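Local structure of putative P450-like enzyme (Streptomyces himastatinicus ATCC 53653, 5Z9I) at residues T58-P63 with G288-S293; G143-D148 with R190-E195; D260-A265 with V327-R332. The protein binds a heme b group and probably acts as a cytochrome P450 monooxygenase in the secondary metabolism of its bacterial host. The protein carries 1 engineered substitution. One frame throughout, in Å; residues are numbered along the deposited sequence.

Contact 1. Residues T58-P63 with G288-S293; sequences TMRLDP and GRATNS. With HEM (protoporphyrin IX containing Fe), chain B.
The Arg60 guanidinium is held between unlike neighbours: Asn292 OD1 lies over one face, Leu61 CD2 lies 4.1 Å from the plane on the other side, toward the rim, and Thr291 O sits at the edge. OD1 comes within 2.9 Å of Arg60 NH2, but from over the face, where no N-H points, so the pair is a polar contact and not a hydrogen bond. The bond from Arg60 NH2 to Thr291 O (3.1 Å) is weak; Asp305 supplies that arginine with a salt bridge, and Lys52 O takes ND2 of Asn292. Beside this polar group Ala290 CB packs on Leu61 CD1 at 3.6 Å, a small methyl suited to the close pass of strand and 3-10 turn. Arg289 turns the other way. Its chain bends at chi2 (-56°), laying the guanidinium edge against a heme propionate: NH1 bonds O1A at 2.9 Å and NH2 bonds O2A at 3.0 Å. NH1 also reaches Gly288 O at 3.0 Å, nearly straight at 170°; together the three bonds hold the group's rotation. Were Arg289 replaced by an alanine, the propionate would probably lose this two-bond charged partner and Gly288 O its side-chain donor. His83, Arg87 and His345 also bond the heme. The chemistry implies a strand with two unlike sides: Arg289 probably offsets the negative charge of a propionate, as is familiar in P450s, while neighbouring Ala290 faces the 3-10 segment 58-61.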
# COMPACT_ATOMS: atom_id res chain seq x y z
N THR A 58 -7.09 -8.67 -13.58
CA THR A 58 -7.16 -7.53 -14.48
C THR A 58 -6.38 -7.72 -15.80
O THR A 58 -6.78 -7.21 -16.85
CB THR A 58 -6.66 -6.30 -13.71
OG1 THR A 58 -7.78 -5.69 -13.04
CG2 THR A 58 -5.98 -5.30 -14.62
N MET A 59 -5.30 -8.49 -15.75
CA MET A 59 -4.40 -8.64 -16.90
C MET A 59 -5.03 -9.44 -18.04
O MET A 59 -4.59 -9.35 -19.19
CB MET A 59 -3.08 -9.30 -16.46
CG MET A 59 -2.09 -9.60 -17.61
SD MET A 59 -0.47 -10.22 -17.07
CE MET A 59 0.07 -8.82 -16.08
N ARG A 60 -6.07 -10.21 -17.73
CA ARG A 60 -6.74 -10.97 -18.77
C ARG A 60 -7.38 -10.02 -19.78
O ARG A 60 -7.67 -10.41 -20.91
CB ARG A 60 -7.78 -11.92 -18.17
CG ARG A 60 -9.19 -11.40 -18.16
CD ARG A 60 -10.18 -12.53 -17.86
NE ARG A 60 -11.56 -12.06 -17.94
CZ ARG A 60 -12.18 -11.39 -16.96
NH1 ARG A 60 -11.53 -11.12 -15.83
NH2 ARG A 60 -13.43 -11.00 -17.12
N LEU A 61 -7.57 -8.77 -19.39
CA LEU A 61 -8.09 -7.78 -20.31
C LEU A 61 -6.97 -7.06 -21.06
O LEU A 61 -7.23 -6.38 -22.05
CB LEU A 61 -8.97 -6.76 -19.57
CG LEU A 61 -10.22 -7.28 -18.85
CD1 LEU A 61 -11.08 -6.12 -18.44
CD2 LEU A 61 -11.03 -8.27 -19.68
N ASP A 62 -5.73 -7.19 -20.60
CA ASP A 62 -4.65 -6.32 -21.06
C ASP A 62 -3.65 -7.05 -21.93
O ASP A 62 -2.80 -7.78 -21.42
CB ASP A 62 -3.92 -5.68 -19.87
N PRO A 63 -3.73 -6.83 -23.25
CA PRO A 63 -2.77 -7.33 -24.25
C PRO A 63 -1.55 -6.40 -24.32
O PRO A 63 -1.74 -5.18 -24.40
CB PRO A 63 -3.56 -7.25 -25.55
CG PRO A 63 -4.49 -6.08 -25.35
CD PRO A 63 -4.76 -5.98 -23.87
N GLY A 288 -8.13 -1.97 -9.08
CA GLY A 288 -8.67 -2.39 -10.36
C GLY A 288 -9.47 -3.67 -10.24
O GLY A 288 -9.10 -4.59 -9.51
N ARG A 289 -10.57 -3.72 -10.96
CA ARG A 289 -11.37 -4.93 -11.11
C ARG A 289 -11.73 -5.12 -12.59
O ARG A 289 -11.72 -4.15 -13.36
CB ARG A 289 -12.63 -4.87 -10.26
CG ARG A 289 -12.38 -4.93 -8.74
CD ARG A 289 -11.59 -6.18 -8.36
NE ARG A 289 -11.55 -6.40 -6.93
CZ ARG A 289 -10.53 -6.06 -6.13
NH1 ARG A 289 -9.45 -5.47 -6.63
NH2 ARG A 289 -10.60 -6.32 -4.83
N ALA A 290 -12.03 -6.36 -12.97
CA ALA A 290 -12.54 -6.66 -14.33
C ALA A 290 -13.88 -7.39 -14.24
O ALA A 290 -14.02 -8.32 -13.45
CB ALA A 290 -11.52 -7.49 -15.11
N THR A 291 -14.88 -7.00 -15.02
CA THR A 291 -16.18 -7.65 -14.88
C THR A 291 -16.24 -8.95 -15.67
O THR A 291 -15.79 -9.03 -16.81
CB THR A 291 -17.33 -6.74 -15.32
OG1 THR A 291 -17.09 -6.27 -16.65
CG2 THR A 291 -17.47 -5.57 -14.37
N ASN A 292 -16.81 -9.98 -15.04
CA ASN A 292 -16.95 -11.29 -15.68
C ASN A 292 -18.26 -11.41 -16.45
O ASN A 292 -18.35 -12.15 -17.41
CB ASN A 292 -16.86 -12.42 -14.65
CG ASN A 292 -15.46 -12.61 -14.11
OD1 ASN A 292 -14.47 -12.32 -14.78
ND2 ASN A 292 -15.37 -13.11 -12.89
N SER A 293 -19.27 -10.67 -16.00
CA SER A 293 -20.55 -10.61 -16.69
C SER A 293 -21.06 -9.17 -16.72
O SER A 293 -20.44 -8.27 -16.12
CB SER A 293 -21.58 -11.51 -16.01
OG SER A 293 -22.01 -10.96 -14.77
CHA HEM B . -3.76 -5.97 -0.28
CHB HEM B . -3.50 -1.47 1.09
CHC HEM B . 0.37 -2.52 3.71
CHD HEM B . 0.47 -6.77 1.68
C1A HEM B . -4.05 -4.67 -0.06
C2A HEM B . -5.15 -4.05 -0.59
C3A HEM B . -5.06 -2.78 -0.22
C4A HEM B . -3.91 -2.63 0.52
CMA HEM B . -6.00 -1.67 -0.51
CAA HEM B . -6.24 -4.70 -1.41
CBA HEM B . -6.12 -4.54 -2.91
CGA HEM B . -7.28 -5.11 -3.68
O1A HEM B . -7.19 -5.27 -4.87
O2A HEM B . -8.32 -5.40 -3.16
C1B HEM B . -2.40 -1.39 1.95
C2B HEM B . -2.05 -0.22 2.60
C3B HEM B . -0.97 -0.51 3.33
C4B HEM B . -0.68 -1.89 3.12
CMB HEM B . -2.73 1.08 2.47
CAB HEM B . -0.19 0.30 4.25
CBB HEM B . -0.55 1.46 4.69
C1C HEM B . 0.75 -3.78 3.39
C2C HEM B . 1.83 -4.45 3.88
C3C HEM B . 1.86 -5.64 3.28
C4C HEM B . 0.78 -5.69 2.43
CMC HEM B . 2.78 -3.91 4.87
CAC HEM B . 2.75 -6.78 3.45
CBC HEM B . 3.61 -6.91 4.40
C1D HEM B . -0.70 -6.87 0.99
C2D HEM B . -1.02 -8.05 0.27
C3D HEM B . -2.19 -7.84 -0.26
C4D HEM B . -2.59 -6.52 0.14
CMD HEM B . -0.20 -9.28 0.14
CAD HEM B . -2.91 -8.81 -1.14
CBD HEM B . -3.98 -9.59 -0.43
CGD HEM B . -4.82 -10.40 -1.36
O1D HEM B . -4.97 -10.16 -2.53
O2D HEM B . -5.39 -11.35 -0.92
NA HEM B . -3.29 -3.79 0.60
NB HEM B . -1.58 -2.34 2.29
NC HEM B . 0.13 -4.54 2.52
ND HEM B . -1.65 -5.98 0.89
FE HEM B . -1.71 -4.28 1.62
O HOH W 1 -0.66 -3.05 -0.33

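Contact 2. Residues G143-D148 with R190-E195; sequences GVPESD and RDYWHE
Tyr192 and Asp148 make the polar link between helix 173-202 and the loop ahead of helix 149-164. The phenol OH donates to OD2 of Asp148 at 2.8 Å, meeting the oxygen on its anti side, 29° out of the carboxylate plane. Carboxylate and ring planes stand 79° apart, with OD2 at the ring edge near CE1. Tyr192 can span the gap because its CG lies anti to the backbone N (chi1 179°), sending the ring outward from the helix.

The apolar contacts gather on Val144, whose branched side chain serves two rings at once. Its CG1 lies 4.3 Å from CZ of Tyr192, while CG2 rests 3.6 Å from CH2 of Trp193, Val144 and Trp193 crossing at about a right angle. Within the helix, Tyr192 presents its CD2 corner above the centre of one Trp193 face, and Phe152 meets the Tyr192 ring edge-to-face, completing an aromatic cluster.

Carbon also meets the hydroxyl itself: Val144 CG1 is 3.2 Å from Tyr192 OH, and Pro145 CD adds a lighter touch.

Backbone geometry brings Val144 there. Gly143, with positive phi, is the C-prime residue of a Schellman motif that ends helix 132-142, and the residue after it, Val144, points its side chain toward helix 173-202. The chemistry suits a partly buried junction: Val144 and Pro145 lie beside the phenol oxygen, and its bond to Asp148 probably offsets much of the cost of its partial burial.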
# COMPACT_ATOMS: atom_id res chain seq x y z
N GLY A 143 14.04 -11.75 5.35
CA GLY A 143 15.32 -12.35 5.73
C GLY A 143 16.51 -11.86 4.92
O GLY A 143 17.56 -12.50 4.89
N VAL A 144 16.34 -10.71 4.28
CA VAL A 144 17.37 -10.09 3.45
C VAL A 144 18.55 -9.53 4.25
O VAL A 144 18.35 -8.81 5.20
CB VAL A 144 16.73 -8.93 2.64
CG1 VAL A 144 17.73 -8.19 1.84
CG2 VAL A 144 15.60 -9.47 1.76
N PRO A 145 19.79 -9.84 3.85
CA PRO A 145 20.97 -9.24 4.50
C PRO A 145 20.92 -7.72 4.49
O PRO A 145 20.27 -7.15 3.61
CB PRO A 145 22.14 -9.74 3.65
CG PRO A 145 21.63 -11.01 3.03
CD PRO A 145 20.17 -10.78 2.78
N GLU A 146 21.60 -7.07 5.43
CA GLU A 146 21.58 -5.61 5.48
C GLU A 146 22.14 -4.98 4.21
O GLU A 146 21.63 -3.95 3.75
CB GLU A 146 22.38 -5.10 6.68
CG GLU A 146 21.83 -5.54 8.01
CD GLU A 146 22.12 -4.53 9.10
OE1 GLU A 146 22.57 -3.42 8.76
OE2 GLU A 146 21.90 -4.86 10.28
N SER A 147 23.17 -5.59 3.64
CA SER A 147 23.80 -5.08 2.43
C SER A 147 22.85 -4.92 1.24
O SER A 147 23.07 -4.07 0.37
CB SER A 147 24.96 -5.99 2.02
OG SER A 147 24.66 -7.35 2.24
N ASP A 148 21.78 -5.73 1.21
CA ASP A 148 20.92 -5.79 0.03
C ASP A 148 19.77 -4.80 0.06
O ASP A 148 19.00 -4.74 -0.90
CB ASP A 148 20.34 -7.20 -0.14
CG ASP A 148 21.36 -8.21 -0.59
OD1 ASP A 148 22.40 -7.80 -1.13
OD2 ASP A 148 21.12 -9.42 -0.40
N ARG A 190 13.13 -11.71 -9.46
CA ARG A 190 12.81 -13.14 -9.36
C ARG A 190 14.07 -13.97 -9.13
O ARG A 190 14.05 -14.86 -8.28
CB ARG A 190 12.08 -13.62 -10.62
CG ARG A 190 10.59 -13.45 -10.52
CD ARG A 190 9.90 -13.66 -11.86
NE ARG A 190 10.21 -14.95 -12.50
CZ ARG A 190 9.74 -16.14 -12.11
NH1 ARG A 190 8.94 -16.23 -11.06
NH2 ARG A 190 10.08 -17.24 -12.79
N ASP A 191 15.14 -13.66 -9.86
CA ASP A 191 16.40 -14.39 -9.69
C ASP A 191 17.00 -14.19 -8.29
O ASP A 191 17.55 -15.13 -7.73
CB ASP A 191 17.44 -13.98 -10.74
CG ASP A 191 17.14 -14.57 -12.13
OD1 ASP A 191 16.45 -15.61 -12.20
OD2 ASP A 191 17.58 -13.99 -13.14
N TYR A 192 16.92 -12.97 -7.75
CA TYR A 192 17.31 -12.74 -6.37
C TYR A 192 16.58 -13.69 -5.42
O TYR A 192 17.21 -14.36 -4.60
CB TYR A 192 17.04 -11.29 -5.94
CG TYR A 192 17.43 -11.01 -4.49
CD1 TYR A 192 18.68 -10.50 -4.17
CD2 TYR A 192 16.53 -11.26 -3.45
CE1 TYR A 192 19.03 -10.23 -2.84
CE2 TYR A 192 16.87 -11.01 -2.13
CZ TYR A 192 18.12 -10.49 -1.83
OH TYR A 192 18.46 -10.24 -0.52
N TRP A 193 15.25 -13.74 -5.51
CA TRP A 193 14.47 -14.54 -4.54
C TRP A 193 14.64 -16.06 -4.72
O TRP A 193 14.57 -16.81 -3.75
CB TRP A 193 12.98 -14.18 -4.60
CG TRP A 193 12.69 -12.79 -4.12
CD1 TRP A 193 12.17 -11.76 -4.85
CD2 TRP A 193 12.90 -12.28 -2.80
NE1 TRP A 193 12.05 -10.62 -4.07
CE2 TRP A 193 12.50 -10.92 -2.80
CE3 TRP A 193 13.40 -12.83 -1.61
CZ2 TRP A 193 12.58 -10.12 -1.67
CZ3 TRP A 193 13.48 -12.04 -0.49
CH2 TRP A 193 13.08 -10.68 -0.52
N HIS A 194 14.84 -16.51 -5.96
CA HIS A 194 15.10 -17.93 -6.22
C HIS A 194 16.35 -18.40 -5.48
O HIS A 194 16.37 -19.49 -4.89
CB HIS A 194 15.26 -18.20 -7.73
CG HIS A 194 13.96 -18.39 -8.45
ND1 HIS A 194 13.15 -17.34 -8.84
CD2 HIS A 194 13.34 -19.51 -8.88
CE1 HIS A 194 12.09 -17.80 -9.45
NE2 HIS A 194 12.17 -19.12 -9.49
N GLU A 195 17.40 -17.57 -5.50
CA GLU A 195 18.61 -17.88 -4.74
C GLU A 195 18.33 -17.97 -3.23
O GLU A 195 18.85 -18.88 -2.58
CB GLU A 195 19.70 -16.86 -5.01
CG GLU A 195 20.41 -17.08 -6.33
CD GLU A 195 21.58 -16.14 -6.52
OE1 GLU A 195 21.41 -14.91 -6.32
OE2 GLU A 195 22.68 -16.63 -6.86

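Contact 3. Residues D260-A265 with V327-R332; sequences DARVRA and VFDAGR
Arg262 and Asp329 form the salt bridge that ties the two segments together. NH1 of Arg262 donates to OD1 of Asp329 at 2.7 Å, on the anti side and 34° out of the carboxylate plane, whereas NH2 of Arg262 adds a weak bond of 3.4 Å to the same oxygen. Guanidinium and carboxylate are nearly coplanar, 26° apart. The arginine suits the place by its length: with CG anti to the backbone N (chi1 -172°) and the chain stretched out to NE, it crosses from the helix to the loop.

OD1 has a second firm donor, the backbone N of Gly331 at 3.2 Å, which arrives from the opposite face of the carboxylate. This closes an Asx turn inside the type I turn Asp329-Arg332, so one aspartate oxygen both closes the turn and accepts from the arginine. Gly331 N also lies over a face of the Arg262 guanidinium, and a beta carbon on this residue would clash with NH2; glycine fits. Gln259 OE1 accepts from both Arg262 NH1 and Ala330 N, bridging the segments again.

Beneath the charges Val263 CG2 meets Ala330 CB at 3.8 Å, a modest apolar patch. Helix 270-280 backs it through Val270 and Leu273, and helix 350-367 through Leu365. At the end of the turn, Arg332 salt-bridges Glu276 near Arg279, an arrangement consistent with the Glu-Arg-Arg triad of P450s, in which the meander loop carries the last arginine; helix 257-264 lies against that loop through Arg262 and Val263, with helix 270-280 behind.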
# COMPACT_ATOMS: atom_id res chain seq x y z
N ASP A 260 -3.45 18.01 16.52
CA ASP A 260 -2.09 17.78 17.00
C ASP A 260 -1.97 17.84 18.53
O ASP A 260 -1.41 16.94 19.15
CB ASP A 260 -1.13 18.81 16.39
CG ASP A 260 0.30 18.59 16.83
OD1 ASP A 260 0.76 17.44 16.75
OD2 ASP A 260 0.94 19.53 17.31
N ALA A 261 -2.48 18.92 19.13
CA ALA A 261 -2.52 19.05 20.58
C ALA A 261 -3.35 17.93 21.19
O ALA A 261 -3.01 17.36 22.23
CB ALA A 261 -3.07 20.41 20.99
N ARG A 262 -4.46 17.62 20.53
CA ARG A 262 -5.36 16.55 20.98
C ARG A 262 -4.62 15.20 21.11
O ARG A 262 -4.71 14.52 22.13
CB ARG A 262 -6.54 16.44 20.01
CG ARG A 262 -7.67 15.53 20.41
CD ARG A 262 -8.68 15.50 19.28
NE ARG A 262 -9.79 14.59 19.52
CZ ARG A 262 -10.73 14.31 18.61
NH1 ARG A 262 -10.68 14.88 17.41
NH2 ARG A 262 -11.71 13.48 18.91
N VAL A 263 -3.85 14.85 20.09
CA VAL A 263 -3.10 13.59 20.08
C VAL A 263 -1.94 13.62 21.06
O VAL A 263 -1.71 12.64 21.78
CB VAL A 263 -2.57 13.25 18.66
CG1 VAL A 263 -1.58 12.10 18.71
CG2 VAL A 263 -3.73 12.90 17.74
N ARG A 264 -1.21 14.73 21.12
CA ARG A 264 -0.12 14.84 22.08
C ARG A 264 -0.63 14.80 23.52
O ARG A 264 0.07 14.31 24.39
CB ARG A 264 0.71 16.12 21.83
CG ARG A 264 1.65 16.00 20.60
CD ARG A 264 2.37 17.32 20.25
NE ARG A 264 3.67 17.09 19.60
CZ ARG A 264 3.86 17.06 18.29
NH1 ARG A 264 2.85 17.24 17.46
NH2 ARG A 264 5.07 16.84 17.80
N ALA A 265 -1.85 15.25 23.76
CA ALA A 265 -2.42 15.16 25.12
C ALA A 265 -3.01 13.78 25.45
O ALA A 265 -3.44 13.54 26.59
CB ALA A 265 -3.49 16.24 25.32
N VAL A 327 -13.79 16.62 7.07
CA VAL A 327 -13.11 16.99 8.30
C VAL A 327 -12.14 15.88 8.72
O VAL A 327 -12.51 14.71 8.76
CB VAL A 327 -14.08 17.24 9.45
CG1 VAL A 327 -13.32 17.33 10.76
CG2 VAL A 327 -14.92 18.50 9.20
N PHE A 328 -10.90 16.26 9.02
CA PHE A 328 -9.94 15.35 9.64
C PHE A 328 -10.24 15.32 11.14
O PHE A 328 -10.20 16.35 11.80
CB PHE A 328 -8.50 15.81 9.39
CG PHE A 328 -7.47 14.78 9.75
CD1 PHE A 328 -6.97 13.91 8.79
CD2 PHE A 328 -7.01 14.67 11.05
CE1 PHE A 328 -6.01 12.94 9.12
CE2 PHE A 328 -6.06 13.71 11.40
CZ PHE A 328 -5.56 12.85 10.44
N ASP A 329 -10.54 14.13 11.67
CA ASP A 329 -10.92 13.98 13.08
C ASP A 329 -10.08 12.87 13.68
O ASP A 329 -10.30 11.70 13.38
CB ASP A 329 -12.41 13.67 13.20
CG ASP A 329 -12.86 13.36 14.63
OD1 ASP A 329 -12.04 13.36 15.57
OD2 ASP A 329 -14.06 13.10 14.80
N ALA A 330 -9.13 13.22 14.54
CA ALA A 330 -8.10 12.25 14.92
C ALA A 330 -8.66 11.06 15.74
O ALA A 330 -8.06 9.99 15.78
CB ALA A 330 -6.97 12.94 15.68
N GLY A 331 -9.81 11.26 16.38
CA GLY A 331 -10.44 10.19 17.13
C GLY A 331 -11.72 9.67 16.50
O GLY A 331 -12.60 9.14 17.20
N ARG A 332 -11.81 9.80 15.18
CA ARG A 332 -13.05 9.48 14.47
C ARG A 332 -13.50 8.04 14.71
O ARG A 332 -12.77 7.08 14.44
CB ARG A 332 -12.90 9.72 12.97
CG ARG A 332 -14.10 9.26 12.17
CD ARG A 332 -13.89 9.43 10.68
NE ARG A 332 -13.82 10.83 10.30
CZ ARG A 332 -14.88 11.59 9.99
NH1 ARG A 332 -16.10 11.08 9.99
NH2 ARG A 332 -14.70 12.86 9.66

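The three contacts lie far apart in one P450 fold. Contact 1 is about 32 Å from contact 2 and about 40 Å from contact 3, centre to centre, and contacts 2 and 3 are also about 40 Å apart; none touches another. Along the chain, contact 2 is nested within the loop closed by contact 1 and closes before contact 3 opens, whereas contacts 1 and 3 interleave: 260-265 precedes 288-293, and 327-332 follows it. Contact 1 involves the mixed sheet beside a heme propionate, contact 2 joins helix 173-202 to the loop between two earlier helices, and contact 3 sets helix 257-264 beside helix 270-280. Contact 3 lies across the chain's centre from both others, so the three lie at separate margins of the fold.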